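Local coordinates for protein heme oxygenase (Chlamydomonas reinhardtii, PDB 4RAJ) that probably cleaves heme oxidatively to biliverdin, carbon monoxide and iron, at residues A66-L71 / G92-P97; S83-V88 / K192-E197; K100-H105 / G173-D178. All coordinates share one frame; numbering follows the deposited sequence.

Interaction 1. Residues A66-L71 / G92-P97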
# COMPACT_ATOMS: atom_id res chain seq x y z
N ALA A 66 -5.73 7.54 -0.48
CA ALA A 66 -5.01 8.75 -0.13
C ALA A 66 -3.73 8.90 -0.95
O ALA A 66 -3.47 9.97 -1.52
CB ALA A 66 -4.67 8.76 1.37
N LEU A 67 -2.92 7.84 -0.99
CA LEU A 67 -1.67 7.83 -1.75
C LEU A 67 -1.92 8.08 -3.24
O LEU A 67 -1.23 8.89 -3.89
CB LEU A 67 -0.96 6.49 -1.54
CG LEU A 67 0.36 6.20 -2.24
CD1 LEU A 67 1.33 7.37 -2.13
CD2 LEU A 67 0.97 4.95 -1.63
N GLU A 68 -2.92 7.41 -3.79
CA GLU A 68 -3.14 7.51 -5.22
C GLU A 68 -3.78 8.85 -5.60
O GLU A 68 -3.52 9.38 -6.68
CB GLU A 68 -3.98 6.31 -5.69
CG GLU A 68 -3.10 5.05 -5.76
CD GLU A 68 -3.85 3.72 -5.78
OE1 GLU A 68 -5.05 3.71 -6.13
OE2 GLU A 68 -3.23 2.69 -5.44
N ALA A 69 -4.57 9.44 -4.70
CA ALA A 69 -5.12 10.77 -4.94
C ALA A 69 -4.00 11.81 -4.93
O ALA A 69 -3.99 12.75 -5.74
CB ALA A 69 -6.16 11.11 -3.90
N ALA A 70 -3.05 11.65 -4.02
CA ALA A 70 -1.92 12.57 -3.91
C ALA A 70 -1.05 12.47 -5.17
O ALA A 70 -0.63 13.50 -5.71
CB ALA A 70 -1.09 12.26 -2.66
N LEU A 71 -0.79 11.25 -5.62
CA LEU A 71 -0.03 11.04 -6.84
C LEU A 71 -0.74 11.63 -8.06
O LEU A 71 -0.11 12.24 -8.93
CB LEU A 71 0.22 9.55 -7.09
CG LEU A 71 1.18 8.83 -6.15
CD1 LEU A 71 0.96 7.32 -6.22
CD2 LEU A 71 2.62 9.19 -6.48
N GLY A 92 -1.17 -0.20 -13.98
CA GLY A 92 -1.65 -1.35 -13.23
C GLY A 92 -1.22 -1.41 -11.77
O GLY A 92 -1.71 -2.25 -11.02
N LEU A 93 -0.30 -0.54 -11.36
CA LEU A 93 0.16 -0.58 -9.99
C LEU A 93 -0.93 -0.21 -8.98
O LEU A 93 -0.93 -0.73 -7.86
CB LEU A 93 1.34 0.38 -9.78
CG LEU A 93 2.78 -0.11 -9.72
CD1 LEU A 93 3.65 1.00 -9.15
CD2 LEU A 93 2.96 -1.39 -8.91
N TYR A 94 -1.80 0.72 -9.37
CA TYR A 94 -2.79 1.28 -8.45
C TYR A 94 -3.70 0.20 -7.87
O TYR A 94 -4.11 -0.73 -8.58
CB TYR A 94 -3.64 2.36 -9.13
CG TYR A 94 -3.02 3.74 -9.20
CD1 TYR A 94 -1.64 3.93 -9.08
CD2 TYR A 94 -3.82 4.87 -9.36
CE1 TYR A 94 -1.09 5.22 -9.14
CE2 TYR A 94 -3.28 6.15 -9.42
CZ TYR A 94 -1.91 6.32 -9.32
OH TYR A 94 -1.39 7.60 -9.38
N ARG A 95 -4.05 0.35 -6.59
CA ARG A 95 -4.75 -0.65 -5.80
C ARG A 95 -6.12 -0.22 -5.28
O ARG A 95 -6.91 -1.07 -4.90
CB ARG A 95 -3.90 -1.07 -4.57
CG ARG A 95 -2.57 -1.75 -4.86
CD ARG A 95 -2.82 -3.14 -5.50
NE ARG A 95 -2.89 -3.06 -6.96
CZ ARG A 95 -3.39 -4.02 -7.75
NH1 ARG A 95 -3.85 -5.14 -7.22
NH2 ARG A 95 -3.42 -3.85 -9.07
N ALA A 96 -6.39 1.08 -5.18
CA ALA A 96 -7.64 1.50 -4.48
C ALA A 96 -8.91 0.91 -5.14
O ALA A 96 -9.83 0.48 -4.43
CB ALA A 96 -7.73 3.03 -4.39
N PRO A 97 -8.97 0.88 -6.49
CA PRO A 97 -10.19 0.26 -7.03
C PRO A 97 -10.32 -1.23 -6.70
O PRO A 97 -11.43 -1.68 -6.43
CB PRO A 97 -10.03 0.46 -8.54
CG PRO A 97 -9.18 1.67 -8.66
CD PRO A 97 -8.18 1.53 -7.55

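Interaction 2. Residues S83-V88 / K192-E197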
# COMPACT_ATOMS: atom_id res chain seq x y z
N SER A 83 5.85 12.86 -12.68
CA SER A 83 5.50 12.70 -14.08
C SER A 83 6.44 11.75 -14.80
O SER A 83 6.03 11.05 -15.73
CB SER A 83 5.47 14.04 -14.80
OG SER A 83 4.44 14.85 -14.26
N LYS A 84 7.69 11.69 -14.37
CA LYS A 84 8.64 10.76 -14.97
C LYS A 84 8.20 9.32 -14.77
O LYS A 84 8.58 8.44 -15.54
CB LYS A 84 10.04 10.97 -14.40
CG LYS A 84 10.68 12.28 -14.84
CD LYS A 84 12.07 12.46 -14.23
CE LYS A 84 12.75 13.71 -14.76
NZ LYS A 84 13.04 13.63 -16.21
N PHE A 85 7.37 9.08 -13.75
CA PHE A 85 6.94 7.74 -13.38
C PHE A 85 5.53 7.41 -13.87
O PHE A 85 5.00 6.34 -13.57
CB PHE A 85 6.98 7.58 -11.84
CG PHE A 85 8.37 7.47 -11.28
CD1 PHE A 85 9.19 8.59 -11.19
CD2 PHE A 85 8.86 6.25 -10.85
CE1 PHE A 85 10.49 8.49 -10.68
CE2 PHE A 85 10.14 6.14 -10.33
CZ PHE A 85 10.96 7.27 -10.24
N LYS A 86 4.92 8.33 -14.62
CA LYS A 86 3.54 8.15 -15.07
C LYS A 86 3.26 6.77 -15.68
O LYS A 86 2.27 6.12 -15.32
CB LYS A 86 3.16 9.24 -16.08
CG LYS A 86 1.77 9.08 -16.67
CD LYS A 86 1.16 10.43 -16.97
CE LYS A 86 -0.19 10.31 -17.66
NZ LYS A 86 -0.87 11.63 -17.76
N ASP A 87 4.12 6.30 -16.57
CA ASP A 87 3.86 5.01 -17.22
C ASP A 87 3.88 3.82 -16.23
O ASP A 87 3.05 2.92 -16.35
CB ASP A 87 4.87 4.76 -18.34
CG ASP A 87 4.68 5.72 -19.52
OD1 ASP A 87 3.59 6.33 -19.64
OD2 ASP A 87 5.63 5.86 -20.32
N VAL A 88 4.79 3.84 -15.26
CA VAL A 88 4.88 2.73 -14.31
C VAL A 88 3.80 2.85 -13.22
O VAL A 88 3.36 1.85 -12.65
CB VAL A 88 6.30 2.63 -13.67
CG1 VAL A 88 7.37 2.35 -14.73
CG2 VAL A 88 6.66 3.89 -12.89
N LYS A 192 11.08 -0.44 -9.82
CA LYS A 192 12.36 -0.50 -9.13
C LYS A 192 13.49 0.08 -9.98
O LYS A 192 14.29 0.87 -9.50
CB LYS A 192 12.74 -1.93 -8.76
CG LYS A 192 12.19 -2.43 -7.47
CD LYS A 192 13.16 -3.45 -6.93
CE LYS A 192 12.69 -4.05 -5.64
NZ LYS A 192 11.93 -5.29 -5.91
N LYS A 193 13.54 -0.34 -11.23
CA LYS A 193 14.59 0.12 -12.14
C LYS A 193 14.57 1.63 -12.30
O LYS A 193 15.61 2.29 -12.19
CB LYS A 193 14.43 -0.56 -13.51
CG LYS A 193 15.46 -0.14 -14.54
CD LYS A 193 15.65 -1.24 -15.58
CE LYS A 193 16.53 -0.78 -16.72
NZ LYS A 193 15.90 0.37 -17.43
N GLN A 194 13.39 2.19 -12.53
CA GLN A 194 13.28 3.63 -12.67
C GLN A 194 13.52 4.36 -11.35
O GLN A 194 14.14 5.42 -11.35
CB GLN A 194 11.91 4.03 -13.22
CG GLN A 194 11.80 5.53 -13.44
CD GLN A 194 10.61 5.90 -14.29
OE1 GLN A 194 9.74 5.08 -14.57
NE2 GLN A 194 10.57 7.16 -14.72
N PHE A 195 13.01 3.81 -10.25
CA PHE A 195 13.21 4.41 -8.93
C PHE A 195 14.70 4.53 -8.61
O PHE A 195 15.16 5.54 -8.08
CB PHE A 195 12.49 3.60 -7.86
CG PHE A 195 12.44 4.27 -6.50
CD1 PHE A 195 11.77 5.47 -6.32
CD2 PHE A 195 13.01 3.66 -5.40
CE1 PHE A 195 11.70 6.07 -5.07
CE2 PHE A 195 12.95 4.26 -4.15
CZ PHE A 195 12.29 5.46 -3.99
N ASP A 196 15.46 3.49 -8.96
CA ASP A 196 16.90 3.51 -8.72
C ASP A 196 17.63 4.49 -9.63
O ASP A 196 18.55 5.19 -9.19
CB ASP A 196 17.48 2.10 -8.89
CG ASP A 196 17.42 1.30 -7.61
OD1 ASP A 196 17.24 1.90 -6.53
OD2 ASP A 196 17.56 0.06 -7.68
N GLU A 197 17.22 4.56 -10.90
CA GLU A 197 17.86 5.47 -11.85
C GLU A 197 17.56 6.93 -11.53
O GLU A 197 18.45 7.78 -11.56
CB GLU A 197 17.43 5.15 -13.27
CG GLU A 197 18.35 4.18 -13.96
CD GLU A 197 17.70 3.52 -15.15
OE1 GLU A 197 16.75 4.11 -15.71
OE2 GLU A 197 18.15 2.41 -15.52
O HOH W 1 7.31 5.39 -16.00

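Interaction 3. Residues K100-H105 / G173-D178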
# COMPACT_ATOMS: atom_id res chain seq x y z
N LYS A 100 -11.53 -1.46 -3.14
CA LYS A 100 -12.94 -1.10 -3.05
C LYS A 100 -13.81 -2.25 -3.54
O LYS A 100 -14.84 -2.54 -2.95
CB LYS A 100 -13.24 0.18 -3.83
CG LYS A 100 -14.55 0.83 -3.41
CD LYS A 100 -15.00 1.92 -4.38
CE LYS A 100 -16.08 2.77 -3.75
NZ LYS A 100 -16.71 3.68 -4.75
N GLN A 101 -13.41 -2.90 -4.63
CA GLN A 101 -14.15 -4.05 -5.13
C GLN A 101 -14.28 -5.15 -4.08
O GLN A 101 -15.36 -5.72 -3.88
CB GLN A 101 -13.48 -4.61 -6.39
CG GLN A 101 -13.76 -3.79 -7.63
CD GLN A 101 -12.84 -4.15 -8.78
OE1 GLN A 101 -12.58 -5.32 -9.04
NE2 GLN A 101 -12.34 -3.13 -9.47
N ASP A 102 -13.18 -5.46 -3.41
CA ASP A 102 -13.19 -6.49 -2.38
C ASP A 102 -14.08 -6.10 -1.20
O ASP A 102 -14.88 -6.90 -0.72
CB ASP A 102 -11.78 -6.78 -1.89
CG ASP A 102 -10.98 -7.60 -2.88
OD1 ASP A 102 -11.58 -8.14 -3.85
OD2 ASP A 102 -9.75 -7.72 -2.67
N VAL A 103 -13.93 -4.87 -0.74
CA VAL A 103 -14.74 -4.40 0.38
C VAL A 103 -16.24 -4.48 0.05
O VAL A 103 -17.04 -4.92 0.88
CB VAL A 103 -14.34 -2.97 0.80
CG1 VAL A 103 -15.36 -2.36 1.76
CG2 VAL A 103 -12.94 -2.98 1.43
N GLN A 104 -16.63 -4.04 -1.15
CA GLN A 104 -18.04 -4.13 -1.53
C GLN A 104 -18.46 -5.59 -1.64
O GLN A 104 -19.56 -5.97 -1.22
CB GLN A 104 -18.31 -3.38 -2.83
CG GLN A 104 -18.17 -1.87 -2.66
CD GLN A 104 -18.64 -1.08 -3.89
OE1 GLN A 104 -17.84 -0.46 -4.60
NE2 GLN A 104 -19.94 -1.10 -4.13
N HIS A 105 -17.58 -6.43 -2.18
CA HIS A 105 -17.90 -7.85 -2.31
C HIS A 105 -18.22 -8.51 -0.97
O HIS A 105 -19.24 -9.19 -0.80
CB HIS A 105 -16.76 -8.63 -2.98
CG HIS A 105 -17.04 -10.11 -3.04
ND1 HIS A 105 -16.39 -11.02 -2.24
CD2 HIS A 105 -17.96 -10.80 -3.75
CE1 HIS A 105 -16.88 -12.23 -2.48
NE2 HIS A 105 -17.82 -12.13 -3.40
N GLY A 173 -13.08 -11.56 -5.03
CA GLY A 173 -12.66 -11.62 -3.63
C GLY A 173 -11.21 -11.30 -3.32
O GLY A 173 -10.86 -11.13 -2.15
N THR A 174 -10.36 -11.24 -4.35
CA THR A 174 -8.97 -10.84 -4.11
C THR A 174 -8.52 -9.76 -5.07
O THR A 174 -7.35 -9.73 -5.47
CB THR A 174 -7.99 -12.05 -4.21
OG1 THR A 174 -7.97 -12.57 -5.56
CG2 THR A 174 -8.40 -13.17 -3.23
N ALA A 175 -9.44 -8.87 -5.44
CA ALA A 175 -9.12 -7.83 -6.42
C ALA A 175 -8.03 -6.87 -5.91
O ALA A 175 -7.28 -6.30 -6.70
CB ALA A 175 -10.38 -7.05 -6.82
N ALA A 176 -7.95 -6.72 -4.59
CA ALA A 176 -6.90 -5.90 -3.98
C ALA A 176 -5.50 -6.41 -4.35
O ALA A 176 -4.55 -5.63 -4.41
CB ALA A 176 -7.05 -5.89 -2.45
N PHE A 177 -5.41 -7.71 -4.59
CA PHE A 177 -4.14 -8.39 -4.86
C PHE A 177 -4.01 -8.91 -6.30
O PHE A 177 -3.05 -9.62 -6.62
CB PHE A 177 -3.97 -9.55 -3.87
CG PHE A 177 -4.16 -9.15 -2.44
CD1 PHE A 177 -3.18 -8.42 -1.78
CD2 PHE A 177 -5.32 -9.48 -1.75
CE1 PHE A 177 -3.35 -8.04 -0.46
CE2 PHE A 177 -5.49 -9.11 -0.42
CZ PHE A 177 -4.52 -8.39 0.22
N ASP A 178 -4.96 -8.57 -7.16
CA ASP A 178 -4.95 -9.08 -8.53
C ASP A 178 -4.23 -8.14 -9.50
O ASP A 178 -4.30 -6.91 -9.38
CB ASP A 178 -6.37 -9.33 -9.04
CG ASP A 178 -7.06 -10.49 -8.34
OD1 ASP A 178 -6.40 -11.33 -7.67
OD2 ASP A 178 -8.30 -10.55 -8.44
O HOH W 2 -9.15 -9.67 -0.74
O HOH W 3 -13.73 -8.84 -5.42

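Interaction 1. Residues A66-L71 / G92-P97
E68 reaches from helix 50-76 to the turn that leads into helix 96-107, and its carboxylate takes two successive backbone N-H groups there, tying together two helices of the all-helical heme oxygenase fold. The N-H of R95 meets OE2 of E68 at 2.7 Å and is almost straight (174°); that of A96 meets OE1 of E68 at 3.1 Å. Both arrive on the syn side of their oxygens, tilted somewhat from the carboxylate plane. OE2 also shares a hydrogen bond with H148 of helix 140-151, which gives it two partners. With amide N-H groups at the start of helix 96-107 in front of it, the buried carboxylate would probably be stabilised as an anion. Glutamate suits the place because its chain, extended beyond CG, spans the gap between the backbones, chi1 of -76° having placed CG beside the backbone N.

The same chain runs over the ring of Y94: CG of E68 lies 3.5 Å from the ring centroid in a CH-pi contact, and the carboxylate stacks with its plane only 12° from that of the ring. R95 turns its guanidinium away, back over its own turn, where NH2 donates to G92 O at 3.0 Å and NE to L93 O at 3.2 Å. NH1 of R95 is taken by the carbonyls of A176 and D178, and Y179 adds a cation-pi contact. At the far end of the Y94 ring, the hydroxyl hydrogen-bonds OD1 of D72, while CB of L71 packs 3.4 Å from OH of Y94.

Interaction 2. Residues S83-V88 / K192-E197
A stacked amide and a water bridge join Q194, on helix 184-200, to K84, F85 and V88 where helix 80-84 gives way to helix 86-89, in a partly buried contact well away from the centre of the chain. The amide of Q194 lies over one face of the F85 ring, its plane 11° from that of the ring, and CG of Q194 comes within 3.6 Å of CE2 of F85. Glutamine suits the spot because its flat end covers an aromatic face while offering both a donor and an acceptor. NE2 of Q194 donates to the carbonyl O of K84 from above the carbonyl plane; the modelled 2.5 Å is short enough for its exact length to be doubtful. OE1 of Q194 accepts from a water at 2.8 Å, and this water in turn accepts the N-H of V88, whose own bond to F85 O is weak. The chain of Q194 is extended beyond CG, and chi1 of -177° sets CG opposite the backbone N, which carries the amide across to F85. The F85 ring presents its edge to the backbone N of F195 and meets W198 edge to face, F191 lying nearby, an aromatic cluster that joins short helices to a long one in the all-helical heme oxygenase fold.

Interaction 3. Residues K100-H105 / G173-D178
D102 carries the hydrogen bonding between helix 96-107 and the irregular segment 173-178, its carboxylate facing two consecutive backbone N-H groups. A175 N donates to OD1 of D102 at 2.8 Å on the syn lone pair, though the bond is bent to 146°. A176 N reaches OD2 of D102 at 2.8 Å and more nearly in line (167°), but from well above the carboxylate plane. With CG anti to the carbonyl carbon (chi1 -76°), this short side chain needs no further length, since the helix passes close to G173.

Two waters complete the polar set. One donates to both OD2 of D102 and the carbonyl O of G173; the other donates to OD1 of D102 and accepts the N-H of G173, 2.8 Å from the water. Each carboxylate oxygen is therefore gripped by one amide and one water, and both the N-H and the carbonyl O of G173 are held through water, the O also by the hydroxyl of Y106. Were D102 replaced by an alanine, the N-H groups of A175 and A176 would probably lose their acceptor and the two waters their shared carboxylate, freeing the turn to shift.

In the helical heme oxygenase fold this joins helix 96-107 to the connection between helix 155-165 and helix 184-200. The segment is braced internally by OG1 of T174, which donates to OD1 of D178 at 2.9 Å, and K159 of helix 155-165 forms a salt bridge with D178.

The remaining contacts are van der Waals touches. CB of A175 lies 4.0 Å from CB of Q101 and 3.6 Å from OE1 of Q101. G173, at a positive phi readily adopted only by glycine, brings its CA to 4.0 Å from ND1 of H105, a buried nitrogen without a hydrogen-bond partner in the model.

Interaction 1 is the buried contact, about 9 Å from the chain centre to its own centre; interactions 2 and 3 are partly buried and lie farther out, about 17 and 14 Å. Interactions 1 and 3 share helix 96-107 and the same polar core, an acidic side chain taking two successive backbone N-H groups, but of these two only interaction 1 adds a ring stack, and the deeper one adds a protein partner, H148, where the outer one adds waters. R95 joins them directly. Interaction 2 relies instead on a neutral amide, aromatic packing and one water; it touches interaction 1 through L93 against V88 O, while its nearest atoms lie about 12 Å from interaction 3.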